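Local coordinates for DUF4439 domain-containing protein (Mycobacterium tuberculosis, PDB 2IB0) that is of unknown function but folds as a four-helix bundle, consistent with its assignment to a domain family of the ferritin-like clan, at residues 100-104 with 144-148; 33-37 with 62-66; 21-26 with 116-122; 42-48 with 93-99. All coordinates share one frame; numbering follows the deposited sequence.

Contact 1 (100-104 with 144-148); sequences ARLAV and WNRVL
W144 lays its indole against the small side chains of A100 and A103, where helix 96-120 runs beside helix 124-150 in nearly antiparallel fashion; the axes of the short segments approach to 9.0 Å at an angle of 153°. Alanine suits both positions because a single methyl lets a broad ring come close. The CB of A103 stands almost straight above the five-membered ring, 3.4 Å from its centroid, in a CH-pi contact. A100 meets the benzene half obliquely, its CA 3.7 Å from CE3. Leucine takes over one turn further along: L148 CD2 touches A100 CB at 3.7 Å, while L148 CD1 packs at 3.7 Å on CG of R101, whose aliphatic part crosses the leucine at about a right angle. The charged end of R101 has other business, a salt bridge with D98 one turn earlier on its own helix. V104 packs between W144 CB, N145 and L148. A chi1 of 173° sets its CG2 beside the backbone N, 3.5 Å from W144 CB, while V104 CG1 lies 3.6 Å from N145 OD1. Beyond the pair, the indole also packs on V43 of helix 18-46 and on L54 and V55 of helix 52-75, so one side chain touches all three other helices of the bundle. No hydrogen bond crosses between the two segments. The adhesion therefore rests on shape and on the exclusion of water from methyl groups and an aromatic face, and polar groups such as the guanidinium of R101 and the amide of N145 stay at the solvent-facing border.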
# COMPACT_ATOMS: atom_id res chain seq x y z
N ALA A 100 14.16 14.02 2.79
CA ALA A 100 13.16 13.37 1.91
C ALA A 100 13.60 11.95 1.40
O ALA A 100 12.81 11.01 1.43
CB ALA A 100 12.81 14.29 0.76
N ARG A 101 14.85 11.79 0.97
CA ARG A 101 15.35 10.47 0.64
C ARG A 101 15.35 9.53 1.86
O ARG A 101 15.07 8.34 1.74
CB ARG A 101 16.78 10.55 0.08
CG ARG A 101 16.83 10.99 -1.39
CD ARG A 101 18.28 10.86 -2.00
NE ARG A 101 19.23 11.91 -1.55
CZ ARG A 101 19.23 13.18 -2.00
NH1 ARG A 101 18.29 13.57 -2.88
NH2 ARG A 101 20.13 14.06 -1.56
N LEU A 102 15.69 10.07 3.02
CA LEU A 102 15.69 9.28 4.25
C LEU A 102 14.27 8.82 4.52
O LEU A 102 14.06 7.68 4.89
CB LEU A 102 16.19 10.13 5.45
CG LEU A 102 16.15 9.51 6.86
CD1 LEU A 102 16.91 8.20 6.90
CD2 LEU A 102 16.73 10.52 7.88
N ALA A 103 13.33 9.74 4.41
CA ALA A 103 11.91 9.43 4.64
C ALA A 103 11.43 8.31 3.70
O ALA A 103 10.76 7.39 4.12
CB ALA A 103 11.04 10.66 4.46
N VAL A 104 11.82 8.36 2.44
CA VAL A 104 11.41 7.29 1.47
C VAL A 104 12.04 5.96 1.93
O VAL A 104 11.40 4.91 1.99
CB VAL A 104 11.87 7.63 0.02
CG1 VAL A 104 11.61 6.44 -0.97
CG2 VAL A 104 11.23 8.92 -0.45
N TRP A 144 6.58 11.24 -0.27
CA TRP A 144 7.94 11.79 -0.17
C TRP A 144 8.70 11.78 -1.50
O TRP A 144 9.50 12.66 -1.76
CB TRP A 144 8.75 11.06 0.91
CG TRP A 144 8.37 11.49 2.28
CD1 TRP A 144 7.59 10.81 3.19
CD2 TRP A 144 8.77 12.72 2.93
NE1 TRP A 144 7.47 11.56 4.36
CE2 TRP A 144 8.19 12.72 4.23
CE3 TRP A 144 9.57 13.82 2.54
CZ2 TRP A 144 8.38 13.79 5.16
CZ3 TRP A 144 9.76 14.89 3.47
CH2 TRP A 144 9.16 14.86 4.76
N ASN A 145 8.41 10.78 -2.36
CA ASN A 145 8.95 10.72 -3.70
C ASN A 145 8.41 11.85 -4.58
O ASN A 145 9.10 12.35 -5.46
CB ASN A 145 8.61 9.38 -4.32
CG ASN A 145 9.70 8.35 -4.15
OD1 ASN A 145 9.43 7.17 -3.78
ND2 ASN A 145 10.95 8.76 -4.45
N ARG A 146 7.15 12.22 -4.35
CA ARG A 146 6.53 13.34 -5.00
C ARG A 146 7.20 14.65 -4.54
O ARG A 146 7.42 15.55 -5.34
CB ARG A 146 5.03 13.35 -4.70
CG ARG A 146 4.22 14.30 -5.51
CD ARG A 146 2.73 13.89 -5.38
NE ARG A 146 2.45 12.64 -6.10
CZ ARG A 146 1.69 11.62 -5.64
NH1 ARG A 146 1.12 11.66 -4.44
NH2 ARG A 146 1.53 10.55 -6.40
N VAL A 147 7.54 14.75 -3.25
CA VAL A 147 8.37 15.85 -2.77
C VAL A 147 9.74 15.90 -3.49
O VAL A 147 10.11 16.95 -4.04
CB VAL A 147 8.51 15.81 -1.20
CG1 VAL A 147 9.49 16.90 -0.72
CG2 VAL A 147 7.13 16.04 -0.56
N LEU A 148 10.50 14.80 -3.50
CA LEU A 148 11.80 14.78 -4.22
C LEU A 148 11.67 15.21 -5.67
O LEU A 148 12.48 15.99 -6.13
CB LEU A 148 12.41 13.37 -4.20
CG LEU A 148 13.03 12.98 -2.86
CD1 LEU A 148 13.44 11.50 -2.87
CD2 LEU A 148 14.24 13.89 -2.59

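Contact 2 (33-37 with 62-66); sequences EHATI and HRHRR
E33 OE2 accepts hydrogen bonds from R65 NH1 across the contact, 2.9 Å away and part of a salt bridge, and from the indole NE1 of W114. The arginine nitrogen approaches on the syn side but 33° out of the carboxylate plane, and the guanidinium stands perpendicular to the carboxylate. E33 OE1 uses its syn lone pair for H62 ND1 at 2.6 Å and 167°, in the imidazole plane, a His-carboxylate hydrogen bond inside the four-helix bundle. Glutamate is well placed here because two oxygens can serve three donors in a buried setting, and together they should fix its rotation. A bend at chi2 (-53°) turns its carboxylate to H62. That ring is held from above as well: T36 CG2 sits over the centre of one face in a CH-pi contact, 3.6 Å from the centroid. I37 closes the apolar side, its CG1 3.6 Å from H62 CB and its CD1 against the aliphatic part of R66. The pairing of helices 18-46 and 52-75 is thus tied inward to the rest of the bundle, since H62 NE2 bonds E107 of helix 96-120 and R65 NH2 reaches E136 of helix 124-150.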
# COMPACT_ATOMS: atom_id res chain seq x y z
N GLU A 33 9.43 0.48 13.36
CA GLU A 33 8.64 1.64 13.81
C GLU A 33 9.38 2.57 14.78
O GLU A 33 9.39 3.78 14.58
CB GLU A 33 7.31 1.20 14.45
CG GLU A 33 6.26 0.63 13.44
CD GLU A 33 5.96 1.56 12.24
OE1 GLU A 33 5.82 2.79 12.41
OE2 GLU A 33 5.83 1.05 11.12
N HIS A 34 9.98 2.04 15.85
CA HIS A 34 10.79 2.87 16.75
C HIS A 34 11.88 3.64 15.98
O HIS A 34 12.04 4.85 16.18
CB HIS A 34 11.43 2.03 17.84
CG HIS A 34 10.47 1.61 18.90
ND1 HIS A 34 10.42 0.32 19.39
CD2 HIS A 34 9.51 2.30 19.56
CE1 HIS A 34 9.50 0.24 20.33
NE2 HIS A 34 8.91 1.42 20.44
N ALA A 35 12.58 2.92 15.09
CA ALA A 35 13.67 3.46 14.30
C ALA A 35 13.20 4.51 13.30
O ALA A 35 13.95 5.46 13.01
CB ALA A 35 14.39 2.35 13.57
N THR A 36 11.96 4.37 12.81
CA THR A 36 11.36 5.34 11.91
C THR A 36 10.94 6.62 12.58
O THR A 36 11.18 7.70 12.04
CB THR A 36 10.13 4.76 11.20
OG1 THR A 36 10.58 3.73 10.34
CG2 THR A 36 9.49 5.79 10.36
N ILE A 37 10.32 6.50 13.75
CA ILE A 37 9.91 7.63 14.56
C ILE A 37 11.16 8.45 14.95
O ILE A 37 11.15 9.68 14.84
CB ILE A 37 9.13 7.17 15.85
CG1 ILE A 37 7.77 6.58 15.46
CG2 ILE A 37 9.12 8.27 16.99
CD1 ILE A 37 7.31 5.52 16.46
N HIS A 62 2.94 6.89 12.57
CA HIS A 62 3.88 5.95 13.17
C HIS A 62 3.75 5.79 14.68
O HIS A 62 3.83 4.68 15.17
CB HIS A 62 5.31 6.29 12.83
CG HIS A 62 5.63 6.13 11.40
ND1 HIS A 62 5.84 4.89 10.82
CD2 HIS A 62 5.74 7.04 10.40
CE1 HIS A 62 6.07 5.05 9.53
NE2 HIS A 62 6.04 6.34 9.25
N ARG A 63 3.58 6.89 15.41
CA ARG A 63 3.46 6.80 16.87
C ARG A 63 2.25 5.99 17.26
O ARG A 63 2.34 5.13 18.14
CB ARG A 63 3.45 8.18 17.55
CG ARG A 63 4.79 8.85 17.57
CD ARG A 63 4.64 10.28 17.90
NE ARG A 63 5.96 10.82 18.20
CZ ARG A 63 6.34 12.08 18.00
NH1 ARG A 63 5.49 12.96 17.48
NH2 ARG A 63 7.59 12.44 18.33
N HIS A 64 1.14 6.21 16.53
CA HIS A 64 -0.10 5.51 16.77
C HIS A 64 0.05 4.02 16.44
O HIS A 64 -0.35 3.17 17.22
CB HIS A 64 -1.26 6.15 15.96
CG HIS A 64 -2.62 5.58 16.28
ND1 HIS A 64 -3.13 4.46 15.63
CD2 HIS A 64 -3.57 5.95 17.17
CE1 HIS A 64 -4.33 4.18 16.11
NE2 HIS A 64 -4.62 5.07 17.04
N ARG A 65 0.61 3.70 15.27
CA ARG A 65 0.89 2.32 14.89
C ARG A 65 1.76 1.60 15.94
O ARG A 65 1.44 0.49 16.34
CB ARG A 65 1.61 2.30 13.55
CG ARG A 65 1.72 0.93 12.96
CD ARG A 65 2.52 1.00 11.69
NE ARG A 65 1.83 1.74 10.65
CZ ARG A 65 2.44 2.41 9.68
NH1 ARG A 65 3.77 2.45 9.63
NH2 ARG A 65 1.72 3.05 8.75
N ARG A 66 2.85 2.24 16.34
CA ARG A 66 3.76 1.73 17.41
C ARG A 66 3.02 1.37 18.70
O ARG A 66 3.16 0.26 19.22
CB ARG A 66 4.86 2.74 17.71
CG ARG A 66 5.64 2.47 19.09
CD ARG A 66 6.37 3.73 19.56
NE ARG A 66 5.48 4.80 20.06
CZ ARG A 66 5.87 6.06 20.29
NH1 ARG A 66 7.12 6.45 20.08
NH2 ARG A 66 5.00 6.94 20.75

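Contact 3 (21-26 with 116-122); sequences ADNAAL and AVVEHAE
D22 CB lies against the carbonyl O of H120, 3.4 Å away, across an antiparallel helix pair of the four-helix bundle, where the beginning of helix 18-46 meets the end of helix 96-120; the axes of the short segments approach to 8.6 Å. D22 does not point straight at its neighbour. Its chi1 of -164°, with CG anti to the backbone N, swings the carboxylate along the helix pair to the chain after H120, where OD2 accepts the backbone N of E122 at 3.0 Å. The bond is straight, 171°, yet the N-H comes from well above the carboxylate plane. A short acidic side chain suits this place: it supplies an acceptor to a peptide N-H beyond the helix, and its OD1 pairs with R76, which would offset the buried charge. The carboxylate of E122 is turned steeply against that of D22, with planes 76° apart, and a water bridges the two, donating to D22 OD2 and to E122 OE1, which should ease their repulsion. The imidazole of H120 lies obliquely beside A21 and A25, with ND1 3.9 Å from A21 CB; small alanines allow the helices to run this close. L26 also packs on V69, M72 and L73 of helix 52-75. V117 CG2 touches L26 CA and makes an apolar contact with A25 CB at 3.9 Å; separately, this V117 methyl comes within 3.2 Å of the carbonyl A25 O.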
# COMPACT_ATOMS: atom_id res chain seq x y z
N ALA A 21 7.11 -17.54 14.31
CA ALA A 21 7.40 -16.65 13.16
C ALA A 21 6.52 -15.38 13.18
O ALA A 21 6.99 -14.29 12.84
CB ALA A 21 7.22 -17.41 11.83
N ASP A 22 5.25 -15.54 13.59
CA ASP A 22 4.29 -14.44 13.77
C ASP A 22 4.84 -13.40 14.77
O ASP A 22 4.97 -12.21 14.42
CB ASP A 22 2.93 -15.01 14.22
CG ASP A 22 1.77 -14.04 14.06
OD1 ASP A 22 1.99 -12.82 13.75
OD2 ASP A 22 0.60 -14.51 14.21
N ASN A 23 5.19 -13.84 15.98
CA ASN A 23 5.81 -12.96 16.99
C ASN A 23 7.09 -12.30 16.52
O ASN A 23 7.33 -11.10 16.78
CB ASN A 23 6.08 -13.74 18.29
CG ASN A 23 4.80 -14.16 18.99
OD1 ASN A 23 3.70 -13.78 18.57
ND2 ASN A 23 4.92 -14.96 20.04
N ALA A 24 7.94 -13.09 15.86
CA ALA A 24 9.18 -12.58 15.36
C ALA A 24 8.94 -11.51 14.34
O ALA A 24 9.63 -10.49 14.37
CB ALA A 24 10.05 -13.68 14.79
N ALA A 25 7.96 -11.72 13.43
CA ALA A 25 7.71 -10.71 12.43
C ALA A 25 7.19 -9.42 13.07
O ALA A 25 7.50 -8.35 12.62
CB ALA A 25 6.71 -11.24 11.33
N LEU A 26 6.32 -9.52 14.07
CA LEU A 26 5.69 -8.32 14.58
C LEU A 26 6.64 -7.53 15.49
O LEU A 26 6.57 -6.27 15.54
CB LEU A 26 4.38 -8.68 15.31
CG LEU A 26 3.52 -7.53 15.86
CD1 LEU A 26 2.97 -6.63 14.79
CD2 LEU A 26 2.43 -8.00 16.83
N ALA A 116 6.19 -8.71 5.81
CA ALA A 116 6.53 -9.93 6.56
C ALA A 116 5.50 -10.31 7.62
O ALA A 116 5.26 -11.48 7.86
CB ALA A 116 7.91 -9.81 7.20
N VAL A 117 4.93 -9.32 8.31
CA VAL A 117 3.82 -9.59 9.24
C VAL A 117 2.57 -10.14 8.49
O VAL A 117 1.91 -11.13 8.93
CB VAL A 117 3.51 -8.33 10.13
CG1 VAL A 117 2.35 -8.61 11.08
CG2 VAL A 117 4.80 -7.86 10.99
N VAL A 118 2.22 -9.52 7.35
CA VAL A 118 1.09 -10.06 6.54
C VAL A 118 1.32 -11.53 6.27
O VAL A 118 0.40 -12.36 6.38
CB VAL A 118 0.89 -9.33 5.13
CG1 VAL A 118 -0.16 -10.06 4.23
CG2 VAL A 118 0.53 -7.88 5.30
N GLU A 119 2.54 -11.85 5.84
CA GLU A 119 2.90 -13.19 5.44
C GLU A 119 2.82 -14.22 6.61
O GLU A 119 2.34 -15.33 6.42
CB GLU A 119 4.31 -13.12 4.86
CG GLU A 119 4.82 -14.47 4.39
CD GLU A 119 6.17 -14.38 3.71
OE1 GLU A 119 6.81 -13.32 3.76
OE2 GLU A 119 6.58 -15.39 3.11
N HIS A 120 3.30 -13.84 7.80
CA HIS A 120 3.38 -14.77 8.94
C HIS A 120 2.27 -14.60 9.99
O HIS A 120 2.23 -15.36 10.95
CB HIS A 120 4.74 -14.67 9.65
CG HIS A 120 5.91 -14.97 8.76
ND1 HIS A 120 6.13 -16.23 8.23
CD2 HIS A 120 6.90 -14.19 8.29
CE1 HIS A 120 7.20 -16.21 7.46
NE2 HIS A 120 7.70 -14.99 7.49
N ALA A 121 1.37 -13.63 9.81
CA ALA A 121 0.31 -13.40 10.82
C ALA A 121 -0.72 -14.47 10.69
O ALA A 121 -1.29 -14.66 9.61
CB ALA A 121 -0.33 -12.06 10.66
N GLU A 122 -1.01 -15.15 11.81
CA GLU A 122 -2.00 -16.27 11.82
C GLU A 122 -3.44 -15.83 11.76
O GLU A 122 -4.30 -16.50 11.12
CB GLU A 122 -1.76 -17.18 13.02
CG GLU A 122 -0.34 -17.73 13.09
CD GLU A 122 -0.27 -18.99 13.87
OE1 GLU A 122 0.06 -18.88 15.06
OE2 GLU A 122 -0.58 -20.08 13.31
O HOH W 1 3.57 -11.91 11.29
O HOH W 2 0.20 -16.24 16.32

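Contact 4 (42-48 with 93-99); sequences IVSALSP and VSSAADA
L46 pushes its isobutyl group against V93, S95 and A99, at the end of the four-helix bundle where helix 18-46 finishes and helix 96-120 starts after a loop. A chi1 of -79° keeps CG beside the backbone N, which places the group between V93 and A99. Its two methyls divide the work. L46 CD1 meets V93 CG2 at 3.6 Å and A99 CB at 3.9 Å, whereas the other methyl rests on the S95 backbone, L46 CD2 lying 3.6 Å from S95 C. A branched leucine can thus cover loop and helix together. V93 CG2 also touches I42 CG2, so that valine's methyl lies against side chains from successive turns of the facing helix. A99 is small enough to sit close to that helix: A99 CB lies 3.9 Å from V43 CA, and V43 CG2 is 3.5 Å from A99 O. At the helix end, A96 CB packs 3.6 Å from P48 CD, the proline ring adding a rigid apolar surface just where the chain leaves the helix.

Further out, bonds within each segment and packing on neighbouring helices appear to position these partners. On the loop side, D98 OD2 uses its anti lone pair to take the backbone N of S94, so an aspartate ties the incoming loop to the first turns of its helix. V43 packs as well on L102 and M106 of helix 96-120 and on V55 of helix 52-75, which links the contact with the interior. At the end of helix 18-46, V43 O accepts the backbone N of S47 at 2.9 Å.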
# COMPACT_ATOMS: atom_id res chain seq x y z
N ILE A 42 14.88 13.59 12.66
CA ILE A 42 15.93 14.14 11.83
C ILE A 42 15.36 14.73 10.53
O ILE A 42 15.73 15.83 10.13
CB ILE A 42 17.03 13.10 11.55
CG1 ILE A 42 17.86 12.87 12.83
CG2 ILE A 42 18.02 13.62 10.50
CD1 ILE A 42 17.22 11.86 13.81
N VAL A 43 14.43 14.02 9.90
CA VAL A 43 13.72 14.54 8.74
C VAL A 43 13.17 15.92 9.09
O VAL A 43 13.42 16.89 8.36
CB VAL A 43 12.59 13.58 8.31
CG1 VAL A 43 11.72 14.19 7.20
CG2 VAL A 43 13.18 12.26 7.87
N SER A 44 12.51 16.04 10.24
CA SER A 44 11.94 17.32 10.63
C SER A 44 12.96 18.47 10.86
O SER A 44 12.76 19.60 10.39
CB SER A 44 11.11 17.10 11.91
OG SER A 44 10.66 18.34 12.42
N ALA A 45 14.02 18.18 11.63
CA ALA A 45 15.06 19.15 11.95
C ALA A 45 15.76 19.69 10.72
O ALA A 45 16.18 20.85 10.72
CB ALA A 45 16.07 18.53 12.88
N LEU A 46 15.94 18.83 9.71
CA LEU A 46 16.57 19.23 8.46
C LEU A 46 15.64 19.96 7.47
O LEU A 46 16.02 21.05 6.97
CB LEU A 46 17.16 18.02 7.73
CG LEU A 46 18.50 17.41 8.15
CD1 LEU A 46 18.51 16.01 7.65
CD2 LEU A 46 19.68 18.18 7.63
N SER A 47 14.45 19.35 7.25
CA SER A 47 13.41 19.65 6.16
C SER A 47 13.23 21.12 5.85
O SER A 47 13.31 21.91 6.79
CB SER A 47 12.12 18.96 6.46
OG SER A 47 12.31 17.59 6.19
N PRO A 48 12.69 21.49 4.65
CA PRO A 48 11.60 22.48 4.47
C PRO A 48 10.44 22.60 5.40
O PRO A 48 9.72 21.64 5.55
CB PRO A 48 11.19 22.33 3.00
CG PRO A 48 12.42 21.87 2.34
CD PRO A 48 12.90 20.80 3.36
N VAL A 93 22.99 11.90 6.17
CA VAL A 93 22.26 13.09 5.78
C VAL A 93 23.08 14.33 6.12
O VAL A 93 23.85 14.32 7.08
CB VAL A 93 20.83 13.14 6.43
CG1 VAL A 93 19.99 11.89 6.02
CG2 VAL A 93 20.88 13.26 7.94
N SER A 94 22.91 15.40 5.34
CA SER A 94 23.55 16.65 5.67
C SER A 94 22.76 17.87 5.22
O SER A 94 23.15 18.99 5.47
CB SER A 94 24.96 16.69 5.11
OG SER A 94 24.94 16.63 3.72
N SER A 95 21.63 17.66 4.55
CA SER A 95 20.84 18.82 4.19
C SER A 95 19.39 18.45 4.01
O SER A 95 19.01 17.27 4.02
CB SER A 95 21.39 19.50 2.93
OG SER A 95 21.06 18.68 1.81
N ALA A 96 18.57 19.50 3.86
CA ALA A 96 17.14 19.38 3.52
C ALA A 96 16.74 18.36 2.46
O ALA A 96 15.73 17.68 2.64
CB ALA A 96 16.53 20.82 3.25
N ALA A 97 17.53 18.16 1.39
CA ALA A 97 17.22 17.11 0.37
C ALA A 97 17.48 15.67 0.78
O ALA A 97 16.78 14.71 0.35
CB ALA A 97 17.91 17.39 -0.91
N ASP A 98 18.49 15.48 1.62
CA ASP A 98 18.79 14.15 2.11
C ASP A 98 17.64 13.61 2.94
O ASP A 98 17.46 12.40 3.02
CB ASP A 98 20.02 14.15 2.98
CG ASP A 98 21.25 14.52 2.23
OD1 ASP A 98 21.32 14.22 1.03
OD2 ASP A 98 22.14 15.10 2.87
N ALA A 99 16.88 14.50 3.55
CA ALA A 99 15.86 14.12 4.54
C ALA A 99 14.62 13.46 3.90
O ALA A 99 14.07 12.51 4.48
CB ALA A 99 15.44 15.32 5.36

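Overall arrangement
Contact 2 lies nearest the middle of the bundle, about 6 Å from the chain's centre, and is the most buried and most ionic: its buried E33, R65 and H62 find partners in the other helices. The others lie nearer the ends and are only partly buried. Contacts 3 and 4 both join helices 18-46 and 96-120, but at opposite ends, their centres about 33 Å apart; contact 3 combines a carboxylate and a bridging water with packing of small apolar side chains, contact 4 relies on apolar side chains across the interface. Contacts 1 and 4 share helix 96-120 and touch directly, V43 meeting both W144 and L102, forming one continuous apolar layer at that end.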